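Local coordinates for protein albumin-1 (Psophocarpus tetragonolobus, PDB 1WBA) that serves as a 2S seed storage protein and belongs to the leguminous Kunitz-type protease inhibitor family, at residues A[28-32]-A[52-56]; A[42-46]-A[104-110]; A[74-80]-A[116-122]; A[100-104]-A[155-159]; A[127-132]-A[164-169]. All coordinates share one frame; numbering follows the deposited sequence.

Contact 1 of 5, residues A[28-32]-A[52-56]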
# COMPACT_ATOMS: atom_id res chain seq x y z
N ALA A 28 0.08 -12.54 -5.86
CA ALA A 28 -0.74 -12.36 -4.66
C ALA A 28 -1.18 -10.90 -4.50
O ALA A 28 -0.42 -9.98 -4.80
CB ALA A 28 0.00 -12.82 -3.42
N GLY A 29 -2.39 -10.72 -3.99
CA GLY A 29 -2.92 -9.39 -3.77
C GLY A 29 -2.87 -8.95 -2.31
O GLY A 29 -2.27 -9.61 -1.44
N ILE A 30 -3.51 -7.81 -2.05
CA ILE A 30 -3.58 -7.20 -0.72
C ILE A 30 -4.78 -7.76 0.04
O ILE A 30 -5.89 -7.84 -0.50
CB ILE A 30 -3.72 -5.65 -0.83
CG1 ILE A 30 -2.63 -5.07 -1.74
CG2 ILE A 30 -3.71 -5.01 0.57
CD1 ILE A 30 -1.22 -5.43 -1.32
N ASP A 31 -4.58 -8.05 1.32
CA ASP A 31 -5.61 -8.63 2.18
C ASP A 31 -5.57 -7.93 3.54
O ASP A 31 -4.64 -7.15 3.83
CB ASP A 31 -5.25 -10.11 2.33
CG ASP A 31 -6.38 -10.98 2.84
OD1 ASP A 31 -7.46 -10.51 3.23
OD2 ASP A 31 -6.15 -12.20 2.81
N VAL A 32 -6.61 -8.13 4.35
CA VAL A 32 -6.68 -7.54 5.68
C VAL A 32 -7.06 -8.71 6.60
O VAL A 32 -8.09 -9.36 6.40
CB VAL A 32 -7.74 -6.41 5.77
CG1 VAL A 32 -7.70 -5.80 7.15
CG2 VAL A 32 -7.46 -5.33 4.74
N ASN A 52 -5.53 -16.13 -1.32
CA ASN A 52 -6.11 -15.72 -2.60
C ASN A 52 -7.09 -14.55 -2.58
O ASN A 52 -7.97 -14.45 -3.44
CB ASN A 52 -6.76 -16.91 -3.31
CG ASN A 52 -5.79 -18.06 -3.50
OD1 ASN A 52 -4.71 -17.89 -4.06
ND2 ASN A 52 -6.15 -19.22 -2.97
N ILE A 53 -6.93 -13.64 -1.62
CA ILE A 53 -7.78 -12.45 -1.56
C ILE A 53 -6.98 -11.32 -2.21
O ILE A 53 -5.77 -11.27 -2.07
CB ILE A 53 -8.10 -12.01 -0.11
CG1 ILE A 53 -9.02 -13.00 0.60
CG2 ILE A 53 -8.76 -10.64 -0.11
CD1 ILE A 53 -10.37 -13.10 -0.01
N MET A 54 -7.65 -10.45 -2.96
CA MET A 54 -6.98 -9.32 -3.57
C MET A 54 -7.93 -8.14 -3.60
O MET A 54 -8.70 -7.97 -4.55
CB MET A 54 -6.42 -9.63 -4.97
CG MET A 54 -7.22 -10.58 -5.83
SD MET A 54 -6.31 -10.96 -7.36
CE MET A 54 -5.16 -12.23 -6.83
N TYR A 55 -7.89 -7.35 -2.53
CA TYR A 55 -8.77 -6.19 -2.41
C TYR A 55 -8.35 -5.02 -3.32
O TYR A 55 -7.15 -4.73 -3.48
CB TYR A 55 -8.81 -5.70 -0.96
CG TYR A 55 -9.47 -6.65 0.04
CD1 TYR A 55 -10.63 -7.36 -0.28
CD2 TYR A 55 -8.94 -6.80 1.33
CE1 TYR A 55 -11.26 -8.18 0.66
CE2 TYR A 55 -9.56 -7.62 2.28
CZ TYR A 55 -10.72 -8.31 1.94
OH TYR A 55 -11.33 -9.12 2.87
N ALA A 56 -9.35 -4.35 -3.89
CA ALA A 56 -9.10 -3.20 -4.76
C ALA A 56 -8.93 -1.98 -3.87
O ALA A 56 -9.52 -1.90 -2.79
CB ALA A 56 -10.28 -3.00 -5.70
O HOH W 1 -4.05 -13.06 -3.37
O HOH W 2 -5.07 -6.68 -4.20
O HOH W 3 -10.61 -8.89 5.29
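Gly29 lies directly against Met54 where strand 30-33 of this beta-trefoil, the fold of the Kunitz-type inhibitor family, meets the loop leading to strand 56-61. Its CA is 3.7 Å from CB of Met54, and the backbones are so close that a side chain at position 29 would run into that CB, which is consistent with a glycine there. A water that accepts from Gly29 N and donates to Ile53 O links the two segments.

Ile30 supplies the direct hydrogen bond: Tyr55 N donates to Ile30 O over 2.9 Å, almost straight at 174°. Ile30 N is tied to Tyr55 O through another water, while the side chain leaves the loop for Ile21, Ile46 and Phe82.

With CG anti to the backbone N (chi1 -163°), the carboxylate of Asp31 crosses Ile53 obliquely, OD2 lying 3.5 Å from CB of Ile53 and OD1 3.6 Å from CG2 of the same isoleucine. The buried charge is met by Arg51 and Ser49, both bound at OD2, and OD1 accepts the amide of Val32. That CG2 of Ile53 also sits over the centre of the Tyr55 ring, whose plane stands 83° to the carboxylate.

Val32 completes the series at the rim of the tyrosine. Its N lies at the ring edge, 3.6 Å from CE2 of Tyr55, and its side chain crosses the ring's at about a right angle. A third water, in the ring plane and hydrogen-bonded to Tyr55 OH, donates to Val32 O at 2.8 Å.

Contact 2 of 5, residues A[42-46]-A[104-110]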
# COMPACT_ATOMS: atom_id res chain seq x y z
N ASP A 42 -12.26 -8.72 13.67
CA ASP A 42 -11.99 -7.30 13.49
C ASP A 42 -10.51 -7.15 13.06
O ASP A 42 -9.70 -6.56 13.78
CB ASP A 42 -12.24 -6.58 14.81
CG ASP A 42 -12.25 -5.06 14.68
OD1 ASP A 42 -12.49 -4.52 13.58
OD2 ASP A 42 -12.02 -4.40 15.71
N PRO A 43 -10.16 -7.66 11.86
CA PRO A 43 -8.79 -7.60 11.33
C PRO A 43 -8.32 -6.17 11.08
O PRO A 43 -9.07 -5.34 10.53
CB PRO A 43 -8.91 -8.39 10.03
CG PRO A 43 -10.30 -8.05 9.55
CD PRO A 43 -11.11 -8.14 10.84
N LEU A 44 -7.07 -5.90 11.45
CA LEU A 44 -6.52 -4.55 11.30
C LEU A 44 -5.21 -4.51 10.55
O LEU A 44 -4.70 -3.42 10.28
CB LEU A 44 -6.29 -3.92 12.67
CG LEU A 44 -7.47 -3.89 13.63
CD1 LEU A 44 -6.96 -3.46 14.98
CD2 LEU A 44 -8.54 -2.94 13.13
N SER A 45 -4.68 -5.67 10.19
CA SER A 45 -3.39 -5.75 9.50
C SER A 45 -3.47 -5.87 7.97
O SER A 45 -4.16 -6.74 7.45
CB SER A 45 -2.59 -6.92 10.06
OG SER A 45 -2.45 -6.76 11.46
N ILE A 46 -2.75 -4.99 7.27
CA ILE A 46 -2.71 -5.03 5.82
C ILE A 46 -1.54 -5.95 5.47
O ILE A 46 -0.40 -5.69 5.86
CB ILE A 46 -2.51 -3.62 5.21
CG1 ILE A 46 -3.67 -2.72 5.64
CG2 ILE A 46 -2.43 -3.71 3.69
CD1 ILE A 46 -3.55 -1.27 5.23
N LEU A 104 1.93 -1.66 8.15
CA LEU A 104 0.65 -1.14 7.66
C LEU A 104 -0.56 -1.68 8.42
O LEU A 104 -0.72 -2.89 8.58
CB LEU A 104 0.48 -1.39 6.16
CG LEU A 104 1.54 -0.87 5.19
CD1 LEU A 104 0.97 -0.86 3.79
CD2 LEU A 104 1.97 0.51 5.57
N LYS A 105 -1.41 -0.77 8.86
CA LYS A 105 -2.61 -1.12 9.60
C LYS A 105 -3.75 -0.27 9.07
O LYS A 105 -3.53 0.78 8.44
CB LYS A 105 -2.44 -0.79 11.09
CG LYS A 105 -1.29 -1.50 11.82
CD LYS A 105 -1.62 -2.97 12.06
CE LYS A 105 -0.73 -3.54 13.18
NZ LYS A 105 -0.96 -5.01 13.30
N LEU A 106 -4.98 -0.71 9.32
CA LEU A 106 -6.14 0.09 8.94
C LEU A 106 -6.05 1.33 9.84
O LEU A 106 -5.72 1.23 11.02
CB LEU A 106 -7.44 -0.67 9.20
CG LEU A 106 -7.72 -1.88 8.30
CD1 LEU A 106 -9.15 -2.31 8.51
CD2 LEU A 106 -7.48 -1.53 6.84
N ALA A 107 -6.29 2.50 9.25
CA ALA A 107 -6.21 3.76 9.98
C ALA A 107 -7.34 3.96 10.98
O ALA A 107 -8.43 3.42 10.80
CB ALA A 107 -6.21 4.92 9.00
N GLY A 108 -7.05 4.74 12.02
CA GLY A 108 -8.03 5.09 13.03
C GLY A 108 -8.29 4.10 14.13
O GLY A 108 -9.25 4.26 14.87
N ARG A 109 -7.44 3.09 14.24
CA ARG A 109 -7.62 2.06 15.26
C ARG A 109 -6.50 2.14 16.30
O ARG A 109 -6.76 2.11 17.50
CB ARG A 109 -7.67 0.67 14.63
CG ARG A 109 -8.44 0.58 13.31
CD ARG A 109 -9.92 0.86 13.49
NE ARG A 109 -10.74 -0.01 12.64
CZ ARG A 109 -11.00 0.19 11.34
NH1 ARG A 109 -10.50 1.24 10.69
NH2 ARG A 109 -11.75 -0.69 10.68
N TYR A 110 -5.26 2.23 15.85
CA TYR A 110 -4.11 2.34 16.74
C TYR A 110 -3.77 3.79 16.94
O TYR A 110 -3.83 4.58 15.99
CB TYR A 110 -2.90 1.62 16.16
CG TYR A 110 -3.06 0.13 16.20
CD1 TYR A 110 -2.90 -0.56 17.39
CD2 TYR A 110 -3.38 -0.58 15.05
CE1 TYR A 110 -3.05 -1.92 17.45
CE2 TYR A 110 -3.53 -1.96 15.09
CZ TYR A 110 -3.36 -2.61 16.29
OH TYR A 110 -3.51 -3.97 16.36
O HOH W 4 -11.66 -1.74 14.63
O HOH W 5 0.82 -5.24 8.34
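Leu44 divides its two methyls between Arg109 and Tyr110: CD2 lies obliquely to the guanidinium, 3.7 Å from NE of Arg109, and touches CG of the same chain, while CD1, also oblique, is 3.7 Å from CE2 of the Tyr110 ring. Leu106 CB lies over one face of the guanidinium, toward its rim. At the guanidinium edge, in plane, are Ala107 O, bonded to NH1, and a water that accepts from NE and donates to Asp42 OD2. Tyr110 meets Phe97 edge-to-face.

Lys105 bends at chi2 (-74°) and brings NZ to Ser45 OG at 2.9 Å. Both of these atoms, with Tyr110 OH, also bind the carboxylate of Glu38. With alanine at the position of Lys105, Glu38 would probably lose a salt-bridge mate and Ser45 OG one of its donors.

The backbones form a single bridge, Ser45 with Lys105. Leu106 N donates to Leu44 O at 2.9 Å, and Ile46 N to Leu104 O at 3.2 Å.

The bridge joins strands 45-48 and 103-106 of the Kunitz-family beta-trefoil. Ile46 and Leu104 meet CB to CB at 3.8 Å, with Trp92 of strand 92-97 and Leu156 of strand 154-159 also against both, while Val32 of strand 30-33 packs on Leu106.

Contact 3 of 5, residues A[74-80]-A[116-122]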
# COMPACT_ATOMS: atom_id res chain seq x y z
N GLU A 74 4.99 9.28 -10.53
CA GLU A 74 5.95 8.69 -9.61
C GLU A 74 6.39 9.78 -8.67
O GLU A 74 6.45 10.96 -9.04
CB GLU A 74 7.13 8.13 -10.36
CG GLU A 74 6.81 6.90 -11.16
CD GLU A 74 8.03 6.35 -11.88
OE1 GLU A 74 9.15 6.47 -11.34
OE2 GLU A 74 7.86 5.80 -12.98
N ASN A 75 6.61 9.40 -7.42
CA ASN A 75 7.04 10.31 -6.35
C ASN A 75 6.02 11.34 -5.88
O ASN A 75 6.36 12.23 -5.10
CB ASN A 75 8.36 10.99 -6.72
CG ASN A 75 9.43 10.00 -7.06
OD1 ASN A 75 9.88 9.91 -8.19
ND2 ASN A 75 9.78 9.18 -6.10
N MET A 76 4.79 11.22 -6.35
CA MET A 76 3.69 12.11 -5.97
C MET A 76 3.08 11.55 -4.68
O MET A 76 2.92 10.33 -4.57
CB MET A 76 2.65 12.08 -7.09
CG MET A 76 1.26 12.67 -6.74
SD MET A 76 0.12 12.61 -8.10
CE MET A 76 0.73 13.85 -9.13
N ARG A 77 2.84 12.41 -3.69
CA ARG A 77 2.26 11.96 -2.43
C ARG A 77 0.82 11.50 -2.60
O ARG A 77 -0.01 12.23 -3.16
CB ARG A 77 2.37 13.05 -1.36
CG ARG A 77 3.81 13.45 -1.08
CD ARG A 77 3.90 14.55 -0.03
NE ARG A 77 3.68 14.07 1.34
CZ ARG A 77 4.62 13.49 2.06
NH1 ARG A 77 5.82 13.31 1.55
NH2 ARG A 77 4.40 13.18 3.33
N LEU A 78 0.53 10.30 -2.07
CA LEU A 78 -0.77 9.67 -2.21
C LEU A 78 -1.42 9.21 -0.94
O LEU A 78 -0.76 8.95 0.07
CB LEU A 78 -0.62 8.39 -3.05
CG LEU A 78 0.24 8.49 -4.30
CD1 LEU A 78 0.54 7.08 -4.77
CD2 LEU A 78 -0.48 9.32 -5.38
N LYS A 79 -2.73 9.02 -1.05
CA LYS A 79 -3.56 8.49 0.00
C LYS A 79 -4.12 7.23 -0.66
O LYS A 79 -4.51 7.26 -1.83
CB LYS A 79 -4.69 9.46 0.36
CG LYS A 79 -5.69 8.90 1.36
CD LYS A 79 -6.50 10.00 2.04
CE LYS A 79 -5.72 10.66 3.19
NZ LYS A 79 -4.46 11.39 2.80
N ILE A 80 -4.09 6.10 0.05
CA ILE A 80 -4.58 4.84 -0.49
C ILE A 80 -5.67 4.32 0.43
O ILE A 80 -5.51 4.33 1.64
CB ILE A 80 -3.44 3.79 -0.61
CG1 ILE A 80 -2.37 4.31 -1.59
CG2 ILE A 80 -3.98 2.46 -1.12
CD1 ILE A 80 -1.16 3.41 -1.76
N GLY A 116 2.32 10.85 7.25
CA GLY A 116 3.10 10.79 6.04
C GLY A 116 2.21 10.35 4.91
O GLY A 116 1.00 10.19 5.10
N ALA A 117 2.80 10.10 3.75
CA ALA A 117 2.04 9.69 2.58
C ALA A 117 2.81 8.61 1.86
O ALA A 117 3.99 8.41 2.12
CB ALA A 117 1.84 10.90 1.62
N PHE A 118 2.13 7.93 0.95
CA PHE A 118 2.73 6.86 0.16
C PHE A 118 3.13 7.43 -1.18
O PHE A 118 2.56 8.42 -1.60
CB PHE A 118 1.70 5.75 -0.07
CG PHE A 118 1.31 5.02 1.18
CD1 PHE A 118 2.10 4.00 1.68
CD2 PHE A 118 0.17 5.39 1.89
CE1 PHE A 118 1.78 3.35 2.87
CE2 PHE A 118 -0.16 4.75 3.08
CZ PHE A 118 0.65 3.73 3.57
N THR A 119 4.17 6.87 -1.80
CA THR A 119 4.58 7.29 -3.16
C THR A 119 4.88 6.03 -3.97
O THR A 119 5.03 4.93 -3.40
CB THR A 119 5.82 8.24 -3.20
OG1 THR A 119 6.98 7.56 -2.73
CG2 THR A 119 5.61 9.47 -2.36
N ILE A 120 4.98 6.18 -5.28
CA ILE A 120 5.26 5.05 -6.16
C ILE A 120 6.48 5.37 -7.01
O ILE A 120 6.64 6.51 -7.45
CB ILE A 120 4.07 4.83 -7.16
CG1 ILE A 120 2.79 4.45 -6.41
CG2 ILE A 120 4.45 3.78 -8.18
CD1 ILE A 120 1.52 4.55 -7.24
N GLN A 121 7.34 4.37 -7.21
CA GLN A 121 8.53 4.51 -8.05
C GLN A 121 8.65 3.23 -8.85
O GLN A 121 8.07 2.22 -8.46
CB GLN A 121 9.79 4.64 -7.21
CG GLN A 121 10.04 6.00 -6.67
CD GLN A 121 11.43 6.13 -6.12
OE1 GLN A 121 12.21 5.17 -6.12
NE2 GLN A 121 11.75 7.29 -5.62
N LYS A 122 9.38 3.26 -9.97
CA LYS A 122 9.59 2.06 -10.78
C LYS A 122 10.19 1.01 -9.85
O LYS A 122 11.10 1.33 -9.08
CB LYS A 122 10.58 2.33 -11.90
CG LYS A 122 9.99 3.12 -13.02
CD LYS A 122 11.01 3.36 -14.12
CE LYS A 122 10.46 4.37 -15.12
NZ LYS A 122 10.31 5.75 -14.52
O HOH W 6 3.42 8.34 -6.29
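Leu78 and Phe118 form the one antiparallel hydrogen-bonded pair between strands 78-80 and 116-122, which cross at 95° in the beta-trefoil. Its backbone bonds run from Leu78 N to Phe118 O (2.8 Å) and from Phe118 N to Leu78 O (3.2 Å). Farther along, Asn75 N donates to Ile120 O at 2.9 Å, and a water accepting from Ile120 N and donating to Met76 O fills the interval between these bonds.

The charged end is a salt bridge. Glu74 runs out extended (chi2 -179°), and Lys122 turns at chi4 so that NZ meets Glu74 OE2 at 2.9 Å on the syn side; NZ pairs with Asp3 as well. Lys122 N makes a weak bond to Glu74 OE1. A leucine in place of Glu74 would probably leave the lysine ammonium to Asp3, with one carboxylate fewer to balance it, and the amide of Lys122 without its weak acceptor.

Apolar contacts line the buried side. Leu78 CD1 meets Ile120 CD1 at 3.7 Å, the side chains crossing at about a right angle, and Ile80 CD1 comes within 4.1 Å of Phe118 CB. The Phe118 ring has Leu78 O near its edge and meets Phe134 edge-to-face.

Arg77 ends the row: Glu62 holds its NE and the carbonyl of Cys135 its NH2, and the methyl of Ala117 lies over one guanidinium face, CB 3.7 Å from NE of Arg77.

Contact 4 of 5, residues A[100-104]-A[155-159]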
# COMPACT_ATOMS: atom_id res chain seq x y z
N ASP A 100 7.41 -4.64 17.14
CA ASP A 100 7.68 -5.04 15.76
C ASP A 100 8.31 -4.00 14.88
O ASP A 100 9.21 -4.32 14.12
CB ASP A 100 6.40 -5.55 15.10
CG ASP A 100 5.77 -6.69 15.86
OD1 ASP A 100 6.52 -7.62 16.24
OD2 ASP A 100 4.56 -6.66 16.11
N GLY A 101 7.77 -2.79 14.90
CA GLY A 101 8.29 -1.72 14.07
C GLY A 101 7.14 -1.13 13.27
O GLY A 101 5.98 -1.46 13.52
N GLN A 102 7.47 -0.28 12.29
CA GLN A 102 6.46 0.35 11.44
C GLN A 102 5.88 -0.64 10.44
O GLN A 102 6.63 -1.30 9.70
CB GLN A 102 7.04 1.57 10.72
CG GLN A 102 7.63 2.58 11.70
CD GLN A 102 8.01 3.91 11.09
OE1 GLN A 102 8.40 4.83 11.80
NE2 GLN A 102 7.88 4.04 9.78
N GLN A 103 4.56 -0.77 10.46
CA GLN A 103 3.84 -1.71 9.60
C GLN A 103 2.54 -1.09 9.18
O GLN A 103 2.07 -0.14 9.81
CB GLN A 103 3.50 -2.98 10.37
CG GLN A 103 4.59 -3.46 11.26
CD GLN A 103 4.28 -4.81 11.84
OE1 GLN A 103 3.18 -5.06 12.33
NE2 GLN A 103 5.26 -5.71 11.78
N LEU A 104 1.93 -1.66 8.15
CA LEU A 104 0.65 -1.14 7.66
C LEU A 104 -0.56 -1.68 8.42
O LEU A 104 -0.72 -2.89 8.58
CB LEU A 104 0.48 -1.39 6.16
CG LEU A 104 1.54 -0.87 5.19
CD1 LEU A 104 0.97 -0.86 3.79
CD2 LEU A 104 1.97 0.51 5.57
N ARG A 155 3.13 -9.73 6.56
CA ARG A 155 2.88 -8.34 6.91
C ARG A 155 3.65 -7.37 6.02
O ARG A 155 4.76 -7.65 5.58
CB ARG A 155 3.27 -8.10 8.37
CG ARG A 155 2.61 -9.02 9.38
CD ARG A 155 2.86 -8.49 10.76
NE ARG A 155 2.53 -9.43 11.82
CZ ARG A 155 2.53 -9.11 13.11
NH1 ARG A 155 2.83 -7.87 13.46
NH2 ARG A 155 2.30 -10.03 14.03
N LEU A 156 3.02 -6.24 5.73
CA LEU A 156 3.64 -5.19 4.93
C LEU A 156 4.32 -4.28 5.94
O LEU A 156 3.65 -3.66 6.78
CB LEU A 156 2.60 -4.43 4.12
CG LEU A 156 1.95 -5.19 2.95
CD1 LEU A 156 1.09 -4.26 2.14
CD2 LEU A 156 2.99 -5.75 2.06
N VAL A 157 5.64 -4.26 5.92
CA VAL A 157 6.42 -3.46 6.85
C VAL A 157 7.14 -2.30 6.15
O VAL A 157 7.41 -2.33 4.95
CB VAL A 157 7.42 -4.31 7.65
CG1 VAL A 157 6.67 -5.43 8.37
CG2 VAL A 157 8.47 -4.90 6.75
N VAL A 158 7.45 -1.27 6.93
CA VAL A 158 8.11 -0.08 6.40
C VAL A 158 9.48 0.13 7.03
O VAL A 158 9.60 0.27 8.25
CB VAL A 158 7.23 1.18 6.64
CG1 VAL A 158 7.88 2.44 6.07
CG2 VAL A 158 5.85 0.99 6.04
N SER A 159 10.52 0.13 6.21
CA SER A 159 11.86 0.40 6.71
C SER A 159 12.80 0.73 5.56
O SER A 159 12.51 0.44 4.39
CB SER A 159 12.41 -0.77 7.55
OG SER A 159 13.00 -1.77 6.75
O HOH W 7 2.45 -8.46 16.41
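Leu104 is wedged against two residues of strand 154-159, and this is the tightly packed half of the contact. Its CD1 meets CD1 of Leu156 at 3.8 Å, and its CD2 reaches CG2 of Val158 at 3.9 Å, the second pair crossing at about a right angle. All three side chains are buried, with Val94 also against Leu104. Beside them the backbones approach most closely at Gln103 and Val157, whose CA atoms are 4.2 Å apart. Two hydrogen bonds bracket this bridge: Leu104 N meets Leu156 O at 3.0 Å, and Val158 N points straight at Gln102 O (2.9 Å, 174°).

The other half is polar and leads out to the exposed Asp100; Arg155 and Gln103 are themselves buried. The arginine chain is extended from CG to NE, and its NH1 donates to Gln103 OE1 at 3.0 Å. The bond uses a lone pair of the amide and lies in the guanidinium plane, though the two planes are 73° apart. Asp100 adds a weak salt bridge, OD2 to NH1 of Arg155 at 3.4 Å, reinforced by a water that joins OD2 to NH2. Asp149 takes NE of the same arginine.

Asp100 and Gly101 both face Phe97 in a classic beta bulge, and the chain then turns a corner at Gln102. The run from Asp100 to Leu104 lies at 90° to that from Arg155 to Val158, joining strand 103-106, which pairs with strand 92-97, to strand 154-159 in the beta-trefoil of Kunitz-type inhibitors.

Contact 5 of 5, residues A[127-132]-A[164-169]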
# COMPACT_ATOMS: atom_id res chain seq x y z
N PRO A 127 8.97 -3.60 -17.37
CA PRO A 127 8.01 -2.52 -17.58
C PRO A 127 6.72 -2.68 -16.78
O PRO A 127 6.25 -3.80 -16.58
CB PRO A 127 7.71 -2.63 -19.07
CG PRO A 127 8.98 -3.20 -19.63
CD PRO A 127 9.30 -4.27 -18.63
N ARG A 128 6.16 -1.55 -16.36
CA ARG A 128 4.91 -1.52 -15.60
C ARG A 128 5.00 -2.19 -14.23
O ARG A 128 3.99 -2.63 -13.67
CB ARG A 128 3.76 -2.12 -16.43
CG ARG A 128 3.61 -1.52 -17.82
CD ARG A 128 2.70 -2.36 -18.72
NE ARG A 128 2.78 -1.89 -20.10
CZ ARG A 128 2.15 -2.44 -21.14
NH1 ARG A 128 1.38 -3.51 -20.99
NH2 ARG A 128 2.25 -1.88 -22.34
N THR A 129 6.22 -2.30 -13.71
CA THR A 129 6.41 -2.86 -12.38
C THR A 129 6.83 -1.69 -11.46
O THR A 129 7.64 -0.83 -11.84
CB THR A 129 7.43 -4.02 -12.35
OG1 THR A 129 8.73 -3.55 -12.72
CG2 THR A 129 7.00 -5.14 -13.29
N TYR A 130 6.26 -1.65 -10.26
CA TYR A 130 6.52 -0.56 -9.32
C TYR A 130 6.74 -1.03 -7.90
O TYR A 130 6.56 -2.20 -7.59
CB TYR A 130 5.30 0.37 -9.33
CG TYR A 130 5.13 1.00 -10.67
CD1 TYR A 130 5.82 2.16 -10.99
CD2 TYR A 130 4.36 0.39 -11.65
CE1 TYR A 130 5.77 2.70 -12.25
CE2 TYR A 130 4.29 0.92 -12.94
CZ TYR A 130 5.01 2.08 -13.23
OH TYR A 130 4.94 2.64 -14.48
N LYS A 131 7.14 -0.11 -7.04
CA LYS A 131 7.32 -0.39 -5.62
C LYS A 131 6.66 0.77 -4.91
O LYS A 131 6.48 1.85 -5.49
CB LYS A 131 8.80 -0.50 -5.24
CG LYS A 131 9.57 0.77 -5.39
CD LYS A 131 10.97 0.57 -4.89
CE LYS A 131 11.81 1.75 -5.24
NZ LYS A 131 13.15 1.66 -4.60
N LEU A 132 6.25 0.53 -3.67
CA LEU A 132 5.58 1.54 -2.84
C LEU A 132 6.53 2.02 -1.74
O LEU A 132 7.30 1.23 -1.20
CB LEU A 132 4.31 0.94 -2.22
CG LEU A 132 3.24 0.41 -3.18
CD1 LEU A 132 2.08 -0.19 -2.39
CD2 LEU A 132 2.74 1.52 -4.08
N PRO A 164 12.04 -4.00 -1.28
CA PRO A 164 10.77 -3.54 -1.85
C PRO A 164 9.90 -4.62 -2.45
O PRO A 164 10.39 -5.51 -3.14
CB PRO A 164 11.20 -2.57 -2.94
CG PRO A 164 12.58 -2.13 -2.51
CD PRO A 164 13.18 -3.39 -2.00
N LEU A 165 8.60 -4.57 -2.16
CA LEU A 165 7.65 -5.51 -2.73
C LEU A 165 7.39 -4.91 -4.12
O LEU A 165 7.04 -3.74 -4.22
CB LEU A 165 6.36 -5.48 -1.91
CG LEU A 165 5.29 -6.60 -1.95
CD1 LEU A 165 3.96 -5.98 -1.56
CD2 LEU A 165 5.18 -7.27 -3.30
N VAL A 166 7.62 -5.68 -5.17
CA VAL A 166 7.39 -5.17 -6.52
C VAL A 166 5.98 -5.58 -6.92
O VAL A 166 5.60 -6.75 -6.84
CB VAL A 166 8.44 -5.71 -7.55
CG1 VAL A 166 8.14 -5.18 -8.96
CG2 VAL A 166 9.84 -5.29 -7.14
N VAL A 167 5.22 -4.61 -7.42
CA VAL A 167 3.83 -4.84 -7.78
C VAL A 167 3.47 -4.31 -9.16
O VAL A 167 4.25 -3.61 -9.80
CB VAL A 167 2.89 -4.14 -6.74
CG1 VAL A 167 3.19 -4.63 -5.33
CG2 VAL A 167 3.08 -2.62 -6.79
N LYS A 168 2.25 -4.64 -9.57
CA LYS A 168 1.64 -4.19 -10.80
C LYS A 168 0.26 -3.70 -10.39
O LYS A 168 -0.31 -4.19 -9.41
CB LYS A 168 1.48 -5.34 -11.79
CG LYS A 168 2.64 -5.56 -12.74
CD LYS A 168 2.30 -6.67 -13.71
CE LYS A 168 3.29 -6.74 -14.84
NZ LYS A 168 3.26 -5.50 -15.64
N PHE A 169 -0.27 -2.71 -11.10
CA PHE A 169 -1.59 -2.17 -10.81
C PHE A 169 -2.57 -2.62 -11.89
O PHE A 169 -2.37 -2.33 -13.07
CB PHE A 169 -1.56 -0.63 -10.77
CG PHE A 169 -0.65 -0.07 -9.71
CD1 PHE A 169 -1.09 0.06 -8.39
CD2 PHE A 169 0.65 0.30 -10.01
CE1 PHE A 169 -0.24 0.54 -7.39
CE2 PHE A 169 1.51 0.78 -9.02
CZ PHE A 169 1.06 0.90 -7.70
O HOH W 8 1.26 -1.73 -13.20
O HOH W 9 6.66 -1.84 -2.31
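Tyr130 and Phe169 each set CG opposite the carbonyl carbon (chi1 -64° and -61°), and these torsions bring CB of the tyrosine to 3.8 Å from CE2 of the phenylalanine. The rings lie obliquely, with Tyr130 CG in the plane of the Phe169 ring at its edge. Leu132 CD2 is also at that edge, 4.0 Å from CZ of Phe169. The tyrosine hydroxyl goes on to bind Tyr6 N.

Tyr130 and Val167 form an antiparallel hydrogen-bonded pair: Tyr130 N to Val167 O and Val167 N to Tyr130 O are both 2.8 Å and close to straight. The strands cross at 108°, and on either side of this pair a water takes over. One links Arg128 O to Phe169 N, the other Leu132 N to Leu165 O.

Lys131 runs alongside Pro164, with Lys131 CD 3.7 Å from Pro164 CB. Thr129 CB meets Val166 CG1 at 3.7 Å. Lys168 CG lies 3.4 Å from Arg128 O, and the bend at chi4 brings Lys168 NZ to 3.5 Å from Arg128 CB.

Backbone amides and two waters thus carry the polar bonding between these trefoil strands; most side-chain contacts are carbon to carbon, while Lys168 touches Arg128 with both CG and NZ, with no hydrogen bond between them identified.

How the contacts relate
All five contacts belong to one beta-trefoil, and no ligand is involved. Leu104 is shared by contacts 2 and 4, whose centres are about 12 Å apart, and its CD2 also meets Phe118 CE1 of contact 3 at 3.9 Å. Contacts 3 and 5, likewise about 12 Å apart between centres, are neighbours through adjacent strands: Gln121 O is 2.9 Å from Lys131 N, probably a hydrogen bond, and Ile120 CD1 touches Phe169 CZ at 3.7 Å. Contact 1 joins contact 2 where Ile30 CG2 meets Ile46 CG2 at 3.6 Å, and Leu156 CD2 touches Leu165 CD1 between contacts 4 and 5. Contacts 2 and 5 lie about 23 Å apart between centres, on opposite sides of the chain's centre.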